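Inositol-1-monophosphatase (Nostoc sp., PDB 5ZHH) hydrolyses inositol monophosphate to free inositol and inorganic phosphate, a reaction that in this enzyme family usually depends on magnesium. Local coordinates at residues L8-E13 with L55-R60; S154-G159 with G250-N255; Q183-S188 with G205-G210. All blocks are in the same frame, centred on the assembly; numbering follows the deposited sequence.

Interaction 1 (L8-E13 with L55-R60)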
loop_
_atom_site.group_PDB
_atom_site.type_symbol
_atom_site.label_atom_id
_atom_site.label_comp_id
_atom_site.label_asym_id
_atom_site.label_seq_id
_atom_site.Cartn_x
_atom_site.Cartn_y
_atom_site.Cartn_z
ATOM N N LEU A 8 -18.325 -1.128 18.191
ATOM C CA LEU A 8 -17.392 -0.603 17.201
ATOM C C LEU A 8 -16.400 -1.667 16.741
ATOM O O LEU A 8 -16.035 -1.715 15.558
ATOM C CB LEU A 8 -16.665 0.610 17.786
ATOM C CG LEU A 8 -15.598 1.255 16.909
ATOM C CD1 LEU A 8 -16.234 1.776 15.629
ATOM C CD2 LEU A 8 -14.875 2.366 17.657
ATOM N N ASP A 9 -15.938 -2.515 17.666
ATOM C CA ASP A 9 -15.032 -3.599 17.298
ATOM C C ASP A 9 -15.665 -4.512 16.257
ATOM O O ASP A 9 -15.011 -4.919 15.293
ATOM C CB ASP A 9 -14.640 -4.420 18.533
ATOM C CG ASP A 9 -13.717 -3.676 19.476
ATOM O OD1 ASP A 9 -13.129 -2.649 19.074
ATOM O OD2 ASP A 9 -13.577 -4.135 20.630
ATOM N N ILE A 10 -16.933 -4.880 16.462
ATOM C CA ILE A 10 -17.582 -5.831 15.566
ATOM C C ILE A 10 -17.915 -5.174 14.231
ATOM O O ILE A 10 -17.767 -5.787 13.166
ATOM C CB ILE A 10 -18.839 -6.419 16.231
ATOM C CG1 ILE A 10 -18.449 -7.233 17.460
ATOM C CG2 ILE A 10 -19.602 -7.290 15.244
ATOM C CD1 ILE A 10 -17.356 -8.217 17.194
ATOM N N ALA A 11 -18.376 -3.925 14.263
ATOM C CA ALA A 11 -18.642 -3.223 13.010
ATOM C C ALA A 11 -17.372 -3.070 12.183
ATOM O O ALA A 11 -17.418 -3.137 10.948
ATOM C CB ALA A 11 -19.259 -1.854 13.293
ATOM N N THR A 12 -16.230 -2.879 12.843
ATOM C CA THR A 12 -14.970 -2.757 12.116
ATOM C C THR A 12 -14.634 -4.057 11.394
ATOM O O THR A 12 -14.292 -4.050 10.205
ATOM C CB THR A 12 -13.847 -2.364 13.076
ATOM O OG1 THR A 12 -14.180 -1.123 13.718
ATOM C CG2 THR A 12 -12.547 -2.195 12.318
ATOM N N GLU A 13 -14.738 -5.191 12.093
ATOM C CA GLU A 13 -14.429 -6.465 11.452
ATOM C C GLU A 13 -15.434 -6.779 10.348
ATOM O O GLU A 13 -15.061 -7.305 9.295
ATOM C CB GLU A 13 -14.382 -7.586 12.496
ATOM C CG GLU A 13 -14.249 -9.010 11.935
ATOM C CD GLU A 13 -12.913 -9.292 11.243
ATOM O OE1 GLU A 13 -11.976 -8.473 11.359
ATOM O OE2 GLU A 13 -12.798 -10.353 10.589
ATOM N N LEU A 55 -24.165 -9.120 7.293
ATOM C CA LEU A 55 -25.289 -9.612 8.083
ATOM C C LEU A 55 -24.871 -10.786 8.956
ATOM O O LEU A 55 -25.208 -10.841 10.140
ATOM C CB LEU A 55 -26.444 -10.011 7.164
ATOM C CG LEU A 55 -27.151 -8.851 6.462
ATOM C CD1 LEU A 55 -28.316 -9.348 5.624
ATOM C CD2 LEU A 55 -27.617 -7.853 7.494
ATOM N N GLU A 56 -24.108 -11.722 8.394
ATOM C CA GLU A 56 -23.712 -12.891 9.169
ATOM C C GLU A 56 -22.934 -12.486 10.414
ATOM O O GLU A 56 -23.184 -13.008 11.506
ATOM C CB GLU A 56 -22.888 -13.841 8.299
ATOM C CG GLU A 56 -22.674 -15.221 8.918
ATOM C CD GLU A 56 -21.550 -15.242 9.932
ATOM O OE1 GLU A 56 -20.617 -14.418 9.795
ATOM O OE2 GLU A 56 -21.600 -16.080 10.866
ATOM N N ILE A 57 -22.010 -11.532 10.276
ATOM C CA ILE A 57 -21.193 -11.115 11.412
ATOM C C ILE A 57 -22.047 -10.402 12.454
ATOM O O ILE A 57 -21.998 -10.727 13.647
ATOM C CB ILE A 57 -20.019 -10.238 10.937
ATOM C CG1 ILE A 57 -19.045 -11.072 10.098
ATOM C CG2 ILE A 57 -19.320 -9.574 12.122
ATOM C CD1 ILE A 57 -17.975 -10.257 9.389
ATOM N N ILE A 58 -22.869 -9.443 12.020
ATOM C CA ILE A 58 -23.632 -8.651 12.976
ATOM C C ILE A 58 -24.634 -9.519 13.721
ATOM O O ILE A 58 -24.795 -9.392 14.940
ATOM C CB ILE A 58 -24.337 -7.481 12.267
ATOM C CG1 ILE A 58 -23.308 -6.525 11.661
ATOM C CG2 ILE A 58 -25.274 -6.763 13.240
ATOM C CD1 ILE A 58 -22.531 -5.750 12.688
ATOM N N ARG A 59 -25.330 -10.413 13.010
ATOM C CA ARG A 59 -26.351 -11.215 13.679
ATOM C C ARG A 59 -25.732 -12.282 14.576
ATOM O O ARG A 59 -26.348 -12.677 15.568
ATOM C CB ARG A 59 -27.305 -11.857 12.664
ATOM C CG ARG A 59 -27.671 -10.969 11.471
ATOM C CD ARG A 59 -29.029 -11.231 10.899
ATOM N NE ARG A 59 -29.394 -12.645 10.961
ATOM C CZ ARG A 59 -30.394 -13.193 10.275
ATOM N NH1 ARG A 59 -31.107 -12.475 9.439
ATOM N NH2 ARG A 59 -30.670 -14.482 10.408
ATOM N N ARG A 60 -24.521 -12.751 14.257
ATOM C CA ARG A 60 -23.876 -13.744 15.118
ATOM C C ARG A 60 -23.410 -13.124 16.432
ATOM O O ARG A 60 -23.512 -13.755 17.491
ATOM C CB ARG A 60 -22.701 -14.402 14.387
ATOM C CG ARG A 60 -21.848 -15.316 15.271
ATOM C CD ARG A 60 -20.916 -16.200 14.455
ATOM N NE ARG A 60 -20.393 -15.521 13.275
ATOM C CZ ARG A 60 -19.352 -14.700 13.290
ATOM N NH1 ARG A 60 -18.721 -14.456 14.432
ATOM N NH2 ARG A 60 -18.943 -14.123 12.167
#

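Interaction 2 (S154-G159 with G250-N255)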
loop_
_atom_site.group_PDB
_atom_site.type_symbol
_atom_site.label_atom_id
_atom_site.label_comp_id
_atom_site.label_asym_id
_atom_site.label_seq_id
_atom_site.Cartn_x
_atom_site.Cartn_y
_atom_site.Cartn_z
ATOM N N SER A 154 -14.038 27.860 1.325
ATOM C CA SER A 154 -14.432 26.497 1.625
ATOM C C SER A 154 -14.428 25.636 0.372
ATOM O O SER A 154 -14.544 26.125 -0.752
ATOM C CB SER A 154 -15.828 26.470 2.257
ATOM O OG SER A 154 -15.841 27.119 3.518
ATOM N N LEU A 155 -14.279 24.333 0.594
ATOM C CA LEU A 155 -14.456 23.315 -0.430
ATOM C C LEU A 155 -15.598 22.430 0.037
ATOM O O LEU A 155 -15.565 21.917 1.161
ATOM C CB LEU A 155 -13.181 22.486 -0.631
ATOM C CG LEU A 155 -13.222 21.435 -1.747
ATOM C CD1 LEU A 155 -13.376 22.084 -3.116
ATOM C CD2 LEU A 155 -11.980 20.546 -1.708
ATOM N N LEU A 156 -16.611 22.273 -0.804
ATOM C CA LEU A 156 -17.805 21.527 -0.442
ATOM C C LEU A 156 -17.972 20.320 -1.357
ATOM O O LEU A 156 -17.226 20.128 -2.319
ATOM C CB LEU A 156 -19.049 22.422 -0.517
ATOM C CG LEU A 156 -18.990 23.749 0.245
ATOM C CD1 LEU A 156 -20.317 24.495 0.050
ATOM C CD2 LEU A 156 -18.688 23.556 1.713
ATOM N N VAL A 157 -18.969 19.497 -1.036
ATOM C CA VAL A 157 -19.321 18.350 -1.865
ATOM C C VAL A 157 -20.823 18.130 -1.743
ATOM O O VAL A 157 -21.429 18.435 -0.713
ATOM C CB VAL A 157 -18.500 17.092 -1.457
ATOM C CG1 VAL A 157 -18.727 16.741 0.011
ATOM C CG2 VAL A 157 -18.805 15.891 -2.374
ATOM N N THR A 158 -21.430 17.612 -2.807
ATOM C CA THR A 158 -22.858 17.337 -2.806
ATOM C C THR A 158 -23.128 16.187 -3.765
ATOM O O THR A 158 -22.208 15.625 -4.369
ATOM C CB THR A 158 -23.687 18.592 -3.172
ATOM O OG1 THR A 158 -25.066 18.350 -2.867
ATOM C CG2 THR A 158 -23.568 18.933 -4.655
ATOM N N GLY A 159 -24.396 15.798 -3.854
ATOM C CA GLY A 159 -24.812 14.730 -4.739
ATOM C C GLY A 159 -26.183 15.023 -5.313
ATOM O O GLY A 159 -26.820 16.016 -4.964
ATOM N N GLY A 250 -18.718 22.625 11.280
ATOM C CA GLY A 250 -19.227 23.358 12.423
ATOM C C GLY A 250 -18.985 24.852 12.337
ATOM O O GLY A 250 -19.799 25.644 12.824
ATOM N N SER A 251 -17.839 25.249 11.776
ATOM C CA SER A 251 -17.511 26.669 11.670
ATOM C C SER A 251 -18.210 27.355 10.500
ATOM O O SER A 251 -18.564 28.533 10.614
ATOM C CB SER A 251 -15.995 26.851 11.574
ATOM O OG SER A 251 -15.352 26.203 12.662
ATOM N N ILE A 252 -18.424 26.664 9.376
ATOM C CA ILE A 252 -19.174 27.261 8.268
ATOM C C ILE A 252 -20.639 26.838 8.286
ATOM O O ILE A 252 -21.371 27.124 7.336
ATOM C CB ILE A 252 -18.554 26.957 6.888
ATOM C CG1 ILE A 252 -18.532 25.450 6.611
ATOM C CG2 ILE A 252 -17.180 27.601 6.736
ATOM C CD1 ILE A 252 -18.374 25.127 5.131
ATOM N N HIS A 253 -21.082 26.149 9.338
ATOM C CA HIS A 253 -22.422 25.566 9.321
ATOM C C HIS A 253 -23.491 26.636 9.127
ATOM O O HIS A 253 -24.383 26.489 8.284
ATOM C CB HIS A 253 -22.683 24.793 10.613
ATOM C CG HIS A 253 -23.739 23.746 10.463
ATOM N ND1 HIS A 253 -23.454 22.459 10.056
ATOM C CD2 HIS A 253 -25.086 23.812 10.595
ATOM C CE1 HIS A 253 -24.578 21.767 9.978
ATOM N NE2 HIS A 253 -25.584 22.566 10.292
ATOM N N ASP A 254 -23.421 27.721 9.904
ATOM C CA ASP A 254 -24.431 28.768 9.788
ATOM C C ASP A 254 -24.362 29.458 8.434
ATOM O O ASP A 254 -25.396 29.853 7.884
ATOM C CB ASP A 254 -24.272 29.785 10.922
ATOM C CG ASP A 254 -22.893 30.429 10.948
ATOM O OD1 ASP A 254 -21.931 29.811 10.437
ATOM O OD2 ASP A 254 -22.770 31.553 11.491
ATOM N N ASN A 255 -23.154 29.632 7.892
ATOM C CA ASN A 255 -23.008 30.297 6.602
ATOM C C ASN A 255 -23.572 29.434 5.483
ATOM O O ASN A 255 -24.276 29.929 4.597
ATOM C CB ASN A 255 -21.538 30.609 6.333
ATOM C CG ASN A 255 -20.914 31.494 7.402
ATOM O OD1 ASN A 255 -19.836 31.187 7.908
ATOM N ND2 ASN A 255 -21.576 32.591 7.742
#

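Interaction 3 (Q183-S188 with G205-G210)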
loop_
_atom_site.group_PDB
_atom_site.type_symbol
_atom_site.label_atom_id
_atom_site.label_comp_id
_atom_site.label_asym_id
_atom_site.label_seq_id
_atom_site.Cartn_x
_atom_site.Cartn_y
_atom_site.Cartn_z
ATOM N N GLN A 183 -14.897 27.886 -3.066
ATOM C CA GLN A 183 -13.779 27.528 -3.910
ATOM C C GLN A 183 -14.122 26.363 -4.850
ATOM O O GLN A 183 -13.391 26.063 -5.699
ATOM C CB GLN A 183 -12.544 27.183 -3.111
ATOM C CG GLN A 183 -11.994 28.333 -2.339
ATOM C CD GLN A 183 -10.764 27.962 -1.577
ATOM O OE1 GLN A 183 -10.493 26.828 -1.360
ATOM N NE2 GLN A 183 -10.021 28.935 -1.178
ATOM N N GLY A 184 -15.235 25.710 -4.636
ATOM C CA GLY A 184 -15.648 24.629 -5.508
ATOM C C GLY A 184 -16.527 23.644 -4.772
ATOM O O GLY A 184 -16.492 23.514 -3.552
ATOM N N VAL A 185 -17.342 22.933 -5.544
ATOM C CA VAL A 185 -18.206 21.880 -5.027
ATOM C C VAL A 185 -17.857 20.595 -5.765
ATOM O O VAL A 185 -18.034 20.503 -6.988
ATOM C CB VAL A 185 -19.696 22.219 -5.189
ATOM C CG1 VAL A 185 -20.546 21.104 -4.577
ATOM C CG2 VAL A 185 -20.011 23.570 -4.536
ATOM N N ARG A 186 -17.346 19.618 -5.026
ATOM C CA ARG A 186 -17.005 18.327 -5.593
ATOM C C ARG A 186 -18.256 17.461 -5.733
ATOM O O ARG A 186 -19.292 17.709 -5.107
ATOM C CB ARG A 186 -15.978 17.630 -4.688
ATOM C CG ARG A 186 -14.691 18.448 -4.495
ATOM C CD ARG A 186 -13.874 18.463 -5.786
ATOM N NE ARG A 186 -12.717 19.358 -5.749
ATOM C CZ ARG A 186 -12.712 20.595 -6.240
ATOM N NH1 ARG A 186 -11.612 21.336 -6.181
ATOM N NH2 ARG A 186 -13.815 21.100 -6.786
ATOM N N ARG A 187 -18.143 16.419 -6.559
ATOM C CA ARG A 187 -19.164 15.375 -6.659
ATOM C C ARG A 187 -18.403 14.056 -6.789
ATOM O O ARG A 187 -17.855 13.747 -7.852
ATOM C CB ARG A 187 -20.114 15.616 -7.829
ATOM C CG ARG A 187 -21.512 14.970 -7.703
ATOM C CD ARG A 187 -21.470 13.447 -7.691
ATOM N NE ARG A 187 -22.789 12.805 -7.747
ATOM C CZ ARG A 187 -23.360 12.176 -6.719
ATOM N NH1 ARG A 187 -22.740 12.101 -5.534
ATOM N NH2 ARG A 187 -24.553 11.604 -6.874
ATOM N N SER A 188 -18.364 13.289 -5.702
ATOM C CA SER A 188 -17.595 12.052 -5.657
ATOM C C SER A 188 -18.417 10.842 -6.057
ATOM O O SER A 188 -17.873 9.902 -6.650
ATOM C CB SER A 188 -17.045 11.812 -4.247
ATOM O OG SER A 188 -18.093 11.362 -3.395
ATOM N N GLY A 205 -17.691 20.925 4.139
ATOM C CA GLY A 205 -19.120 20.761 4.297
ATOM C C GLY A 205 -19.707 19.955 3.163
ATOM O O GLY A 205 -19.129 19.850 2.077
ATOM N N TYR A 206 -20.877 19.394 3.438
ATOM C CA TYR A 206 -21.562 18.475 2.547
ATOM C C TYR A 206 -23.057 18.663 2.758
ATOM O O TYR A 206 -23.503 18.865 3.891
ATOM C CB TYR A 206 -21.121 17.026 2.830
ATOM C CG TYR A 206 -22.104 15.947 2.413
ATOM C CD1 TYR A 206 -22.365 15.687 1.071
ATOM C CD2 TYR A 206 -22.775 15.188 3.372
ATOM C CE1 TYR A 206 -23.264 14.692 0.697
ATOM C CE2 TYR A 206 -23.675 14.200 3.007
ATOM C CZ TYR A 206 -23.915 13.960 1.678
ATOM O OH TYR A 206 -24.817 12.987 1.318
ATOM N N TRP A 207 -23.820 18.669 1.667
ATOM C CA TRP A 207 -25.273 18.679 1.763
ATOM C C TRP A 207 -25.836 17.808 0.653
ATOM O O TRP A 207 -25.224 17.667 -0.407
ATOM C CB TRP A 207 -25.855 20.101 1.683
ATOM C CG TRP A 207 -26.036 20.602 0.287
ATOM C CD1 TRP A 207 -27.190 20.578 -0.458
ATOM C CD2 TRP A 207 -25.035 21.195 -0.545
ATOM N NE1 TRP A 207 -26.964 21.127 -1.697
ATOM C CE2 TRP A 207 -25.650 21.516 -1.778
ATOM C CE3 TRP A 207 -23.679 21.501 -0.366
ATOM C CZ2 TRP A 207 -24.955 22.111 -2.830
ATOM C CZ3 TRP A 207 -22.987 22.090 -1.413
ATOM C CH2 TRP A 207 -23.630 22.393 -2.632
ATOM N N GLU A 208 -27.006 17.221 0.902
ATOM C CA GLU A 208 -27.621 16.384 -0.118
ATOM C C GLU A 208 -29.078 16.132 0.243
ATOM O O GLU A 208 -29.446 16.129 1.422
ATOM C CB GLU A 208 -26.868 15.047 -0.272
ATOM C CG GLU A 208 -27.310 14.269 -1.500
ATOM C CD GLU A 208 -26.348 13.171 -1.910
ATOM O OE1 GLU A 208 -25.400 12.855 -1.151
ATOM O OE2 GLU A 208 -26.549 12.623 -3.011
ATOM N N ARG A 209 -29.899 15.940 -0.785
ATOM C CA ARG A 209 -31.270 15.484 -0.625
ATOM C C ARG A 209 -31.425 14.110 -1.257
ATOM O O ARG A 209 -30.591 13.669 -2.055
ATOM C CB ARG A 209 -32.270 16.466 -1.256
ATOM C CG ARG A 209 -32.171 16.569 -2.767
ATOM C CD ARG A 209 -33.402 17.234 -3.377
ATOM N NE ARG A 209 -34.603 16.414 -3.250
ATOM C CZ ARG A 209 -34.935 15.437 -4.089
ATOM N NH1 ARG A 209 -34.155 15.145 -5.126
ATOM N NH2 ARG A 209 -36.050 14.748 -3.891
ATOM N N GLY A 210 -32.497 13.425 -0.874
ATOM C CA GLY A 210 -32.769 12.112 -1.422
ATOM C C GLY A 210 -31.858 11.022 -0.907
ATOM O O GLY A 210 -31.663 10.013 -1.595
HETATM O O HOH W 1 -23.031 12.027 -2.471
HETATM O O HOH W 2 -25.091 10.481 -4.001
#

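Interaction 1 (L8-E13 with L55-R60)
Ile-57 and Ile-58, neighbours on helix 44-61, meet Ile-10 of helix 3-25 from adjacent positions, and Ile-57 also reaches the backbone of Glu-13. The short helical segments run nearly antiparallel, their N-to-C directions 161° apart and their axes 9.6 Å apart at closest approach. The CB of Ile-57 points toward the other helix. Its CG2, anti to the backbone N, comes within 3.9 Å of Ile-10 CG2, so the two gamma methyls meet as the side chains cross. The longer branch, with CG1 beside the backbone N (chi1 -67°), carries CD1 up the partner helix to lie 4.1 Å from Glu-13 O, a loose van der Waals contact. Ile-58 starts more to the side and closes in through its longer branch, whose CD1 stands 4.2 Å from Ile-10 CG2 while the two side chains run antiparallel alongside one another. A single Ile-10 methyl thus touches two isoleucines. Beyond it, Ile-58 packs on Ile-67 and Trp-84 of the eight-stranded sheet, and Ile-10 also rests on Ile-10 of the second subunit. Arg-60, one turn after Glu-56, grips that carboxylate side-on: NE donates to Glu-56 OE2 at 2.8 Å, almost straight at 176°, and NH2 donates to Glu-56 OE1 at 2.9 Å, both oxygens lying in the guanidinium plane. Its NH1 is left to form a salt bridge with Asp-9 of the second subunit. No hydrogen bond joins the two segments, which implies that the helices are held here by branched aliphatic side chains, while Arg-60 pairs with Glu-56 of its own helix and with the second subunit, and Glu-13 with Arg-140 of that subunit.

Interaction 2 (S154-G159 with G250-N255)
Ile-252 reaches from the loop before helix 253-261 to Ser-154 and to Leu-156 of strand 156-158. Both ends of its branched side chain are engaged. Its CG2 lies 3.5 Å from Ser-154 OG, and its CD1 lies 3.6 Å from the same oxygen, so both methyls lie against the same side of the hydroxyl, with no hydrogen bond between the segments. CD1 continues to Leu-156 CD2 at 3.8 Å, methyl against methyl, the leucine and isoleucine side chains overlapping head to tail. This reach depends on an uncommon torsion: CG1 of Ile-252 sits between the backbone N and the carbonyl carbon (chi1 61°), the crowded position, and from there the extended branch brings CD1 to both partners.

The second shell fixes both sides. Ser-154 OG hydrogen-bonds to Glu-150 O, which satisfies the buried hydroxyl that the isoleucine methyls cover. Leu-156 is held in place by backbone bonds to Gly-184 and to Arg-186 of the neighbouring strand 185-186, and its side chain packs also on Trp-207 and on Leu-178 of helix 172-181. On the other side, Ile-252 occupies the N-cap position of helix 253-261, and its backbone N bonds to Asn-249 OD1. His-253, the first residue of that helix, is tied through its two ring nitrogens to Thr-248 and Thr-231. The helix start is thus tied by polar bonds to Asn-249, Thr-248 and Thr-231, whereas between the two segments the contact is van der Waals packing without a hydrogen bond.

Interaction 3 (Q183-S188 with G205-G210)
Trp-207 and Val-185 touch across strand 156-158, which lies between their own strands in the five-stranded sheet. From CB, Trp-207 swings its CG between the backbone N and the carbonyl carbon (chi1 84°), laying the indole over the sheet beside helix 172-181. On one edge of the ring, NE1 hydrogen-bonds to Asn-171 OD1. The benzo part packs on Leu-156, and the side chain also touches Leu-178 of helix 172-181. At the far corner CH2 comes 3.9 Å from Val-185 CG1, with CZ3 at 4.1 Å from that methyl. The valine meets the ring obliquely, and the two side chains cross at about a right angle. Tyr-233 adds a second ring, its plane about 80° from the indole.

One residue later, Glu-208 faces Arg-187 without direct contact: OE2 and NH2 are 4.5 Å apart, the oxygen well out of the guanidinium plane. Water 2 fills in, accepting from Arg-187 NH2 at 3.1 Å in that plane and donating to Glu-208 OE2 at 2.8 Å. Water 1 makes a second bridge, from Arg-187 NH1, weakly, to Glu-208 OE1. Tyr-206 OH donates to Glu-208 OE1 at 2.5 Å, a short bond on the anti side of the carboxylate. The contact is thus apolar at Val-185 and Trp-207 and water-bridged at Arg-187 and Glu-208, where the opposite charges probably still attract.

In the fold
Interaction 1 comes first along the chain and joins helices 3-25 and 44-61, which pack against the eight-stranded sheet. Interactions 2 and 3 lie on the opposite side of the chain's centre, their centres about 32 and 30 Å from that of interaction 1, and belong to the five-stranded sheet. The centres of those two are only about 8 Å apart: interaction 3 is nested within the loop closed by interaction 2, and strand 156-158 runs between strands 185-186 and 205-208. The layout fits the layered alpha-beta sandwich of the inositol monophosphatase family. Each half also faces a different partner, with interaction 1 at the second subunit and interactions 2 and 3 touching the third.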